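Local coordinates for protein diol-dehydratase (Roseburia inulinivorans, PDB 5I2A) that probably dehydrates 1,2-propanediol as a B12-independent diol dehydratase of the glycyl radical enzyme family, at residues W95-A98 against E99-T102. Sequence-based numbering, arbitrary orientation.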
ATOM      1  N   TRP A  95       9.737 -17.843 -15.763  1.00 14.90           N
ATOM      2  CA  TRP A  95      10.761 -17.904 -16.817  1.00 14.79           C
ATOM      3  C   TRP A  95      11.755 -19.027 -16.538  1.00 15.47           C
ATOM      4  O   TRP A  95      12.234 -19.687 -17.452  1.00 17.34           O
ATOM      5  CB  TRP A  95      11.512 -16.565 -16.952  1.00 15.18           C
ATOM      6  CG  TRP A  95      12.306 -16.190 -15.722  1.00 14.96           C
ATOM      7  CD1 TRP A  95      11.891 -15.389 -14.697  1.00 17.19           C
ATOM      8  CD2 TRP A  95      13.636 -16.609 -15.383  1.00 13.87           C
ATOM      9  NE1 TRP A  95      12.873 -15.282 -13.746  1.00 15.42           N
ATOM     10  CE2 TRP A  95      13.958 -16.017 -14.143  1.00 16.02           C
ATOM     11  CE3 TRP A  95      14.587 -17.421 -16.006  1.00 14.97           C
ATOM     12  CZ2 TRP A  95      15.181 -16.221 -13.508  1.00 15.27           C
ATOM     13  CZ3 TRP A  95      15.807 -17.618 -15.379  1.00 13.81           C
ATOM     14  CH2 TRP A  95      16.097 -17.018 -14.149  1.00 15.23           C
ATOM     15  N   LEU A  96      12.063 -19.235 -15.266  1.00 16.42           N
ATOM     16  CA  LEU A  96      13.105 -20.172 -14.876  1.00 17.14           C
ATOM     17  C   LEU A  96      12.613 -21.611 -15.004  1.00 16.73           C
ATOM     18  O   LEU A  96      13.324 -22.470 -15.506  1.00 18.32           O
ATOM     19  CB  LEU A  96      13.579 -19.876 -13.447  1.00 13.62           C
ATOM     20  CG  LEU A  96      14.570 -20.875 -12.851  1.00 15.73           C
ATOM     21  CD1 LEU A  96      15.791 -21.061 -13.756  1.00 16.75           C
ATOM     22  CD2 LEU A  96      14.983 -20.442 -11.455  1.00 15.31           C
ATOM     23  N   GLU A  97      11.393 -21.862 -14.550  1.00 15.35           N
ATOM     24  CA  GLU A  97      10.787 -23.169 -14.719  1.00 19.39           C
ATOM     25  C   GLU A  97      10.700 -23.529 -16.193  1.00 18.55           C
ATOM     26  O   GLU A  97      10.915 -24.669 -16.545  1.00 18.48           O
ATOM     27  CB  GLU A  97       9.401 -23.215 -14.074  1.00 18.83           C
ATOM     28  CG  GLU A  97       9.453 -23.059 -12.573  1.00 17.21           C
ATOM     29  CD  GLU A  97       8.099 -23.266 -11.920  1.00 19.56           C
ATOM     30  OE1 GLU A  97       7.122 -23.497 -12.646  1.00 21.29           O
ATOM     31  OE2 GLU A  97       8.023 -23.204 -10.684  1.00 19.05           O
ATOM     32  N   ALA A  98      10.424 -22.543 -17.048  1.00 16.62           N
ATOM     33  CA  ALA A  98      10.330 -22.781 -18.487  1.00 15.20           C
ATOM     34  C   ALA A  98      11.687 -23.104 -19.113  1.00 22.56           C
ATOM     35  O   ALA A  98      11.748 -23.598 -20.232  1.00 22.59           O
ATOM     36  CB  ALA A  98       9.716 -21.577 -19.192  1.00 16.87           C
ATOM     37  N   GLU A  99      12.771 -22.812 -18.402  1.00 20.58           N
ATOM     38  CA  GLU A  99      14.110 -23.067 -18.930  1.00 20.84           C
ATOM     39  C   GLU A  99      14.811 -24.226 -18.231  1.00 18.45           C
ATOM     40  O   GLU A  99      16.010 -24.405 -18.403  1.00 17.87           O
ATOM     41  CB  GLU A  99      14.994 -21.813 -18.811  1.00 17.91           C
ATOM     42  CG  GLU A  99      14.596 -20.686 -19.737  1.00 18.48           C
ATOM     43  CD  GLU A  99      15.616 -19.548 -19.775  1.00 20.75           C
ATOM     44  OE1 GLU A  99      16.841 -19.814 -19.855  1.00 16.24           O
ATOM     45  OE2 GLU A  99      15.177 -18.382 -19.746  1.00 18.31           O
ATOM     46  N   PHE A 100      14.080 -24.992 -17.427  1.00 14.62           N
ATOM     47  CA  PHE A 100      14.702 -26.092 -16.678  1.00 21.27           C
ATOM     48  C   PHE A 100      15.556 -27.024 -17.547  1.00 20.66           C
ATOM     49  O   PHE A 100      16.621 -27.457 -17.128  1.00 21.56           O
ATOM     50  CB  PHE A 100      13.642 -26.938 -15.970  1.00 19.20           C
ATOM     51  CG  PHE A 100      13.235 -26.416 -14.620  1.00 22.12           C
ATOM     52  CD1 PHE A 100      13.879 -25.331 -14.051  1.00 20.24           C
ATOM     53  CD2 PHE A 100      12.201 -27.026 -13.914  1.00 17.86           C
ATOM     54  CE1 PHE A 100      13.508 -24.861 -12.815  1.00 18.74           C
ATOM     55  CE2 PHE A 100      11.827 -26.562 -12.689  1.00 18.27           C
ATOM     56  CZ  PHE A 100      12.482 -25.476 -12.130  1.00 19.18           C
ATOM     57  N   GLU A 101      15.075 -27.336 -18.744  1.00 19.42           N
ATOM     58  CA  GLU A 101      15.731 -28.328 -19.590  1.00 24.69           C
ATOM     59  C   GLU A 101      16.796 -27.722 -20.505  1.00 23.59           C
ATOM     60  O   GLU A 101      17.588 -28.454 -21.106  1.00 20.04           O
ATOM     61  CB  GLU A 101      14.686 -29.078 -20.432  1.00 23.40           C
ATOM     62  CG  GLU A 101      13.602 -29.740 -19.590  1.00 23.07           C
ATOM     63  CD  GLU A 101      14.196 -30.549 -18.451  1.00 24.80           C
ATOM     64  OE1 GLU A 101      14.971 -31.481 -18.739  1.00 30.29           O
ATOM     65  OE2 GLU A 101      13.916 -30.245 -17.273  1.00 27.06           O
ATOM     66  N   THR A 102      16.825 -26.393 -20.602  1.00 19.25           N
ATOM     67  CA  THR A 102      17.687 -25.718 -21.580  1.00 19.61           C
ATOM     68  C   THR A 102      18.762 -24.800 -20.986  1.00 20.87           C
ATOM     69  O   THR A 102      19.695 -24.406 -21.685  1.00 19.28           O
ATOM     70  CB  THR A 102      16.850 -24.860 -22.549  1.00 19.54           C
ATOM     71  OG1 THR A 102      16.053 -23.936 -21.801  1.00 20.16           O
ATOM     72  CG2 THR A 102      15.931 -25.741 -23.403  1.00 23.49           C
TER
HETATM   73  O   HOH W   1      12.850 -26.289 -20.128  1.00 28.34           O
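Phe100 folds back on the residues of helix 94-97 and lays one face of its ring on the backbone of Glu97. The CA of Glu97 sits 3.7 Å from the Phe100 ring centroid and only 10° off the ring normal, a clear CH-pi contact over the middle of the ring. Glu97 and Phe100 run side by side and point the same way, so Glu97 CG also reaches Phe100 CZ at 3.9 Å, while the carboxylate plane is turned 41° from the ring. Leu96 comes in differently, at about a right angle, with its CG 4.1 Å from Phe100 CE1; Leu121, Leu122 and Lys118 of helix 115-125 pack around this group.

A type I beta turn from Glu97 to Phe100 redirects the chain. Its closing bond, Phe100 N to Glu97 O, is weak at 3.3 Å, and Glu99 N donates to Leu96 O at 3.0 Å. Glu99 has CG anti to its carbonyl carbon (chi1 -70°) and an extended chain, which brings OE2 to the edge of the Trp95 ring, 3.9 Å from CE3. That carboxylate is held by Ala332 N and by a salt bridge to Arg106. Replacing Phe100 by an alanine is likely to strip Glu97 CA of its ring cover and open a gap toward Leu122. The chemistry is thus divided: apolar contact packs the turn against helix 115-125, while the charge of Glu99 ties it to Arg106 and to the backbone N of Ala332, at the start of helix 332-335.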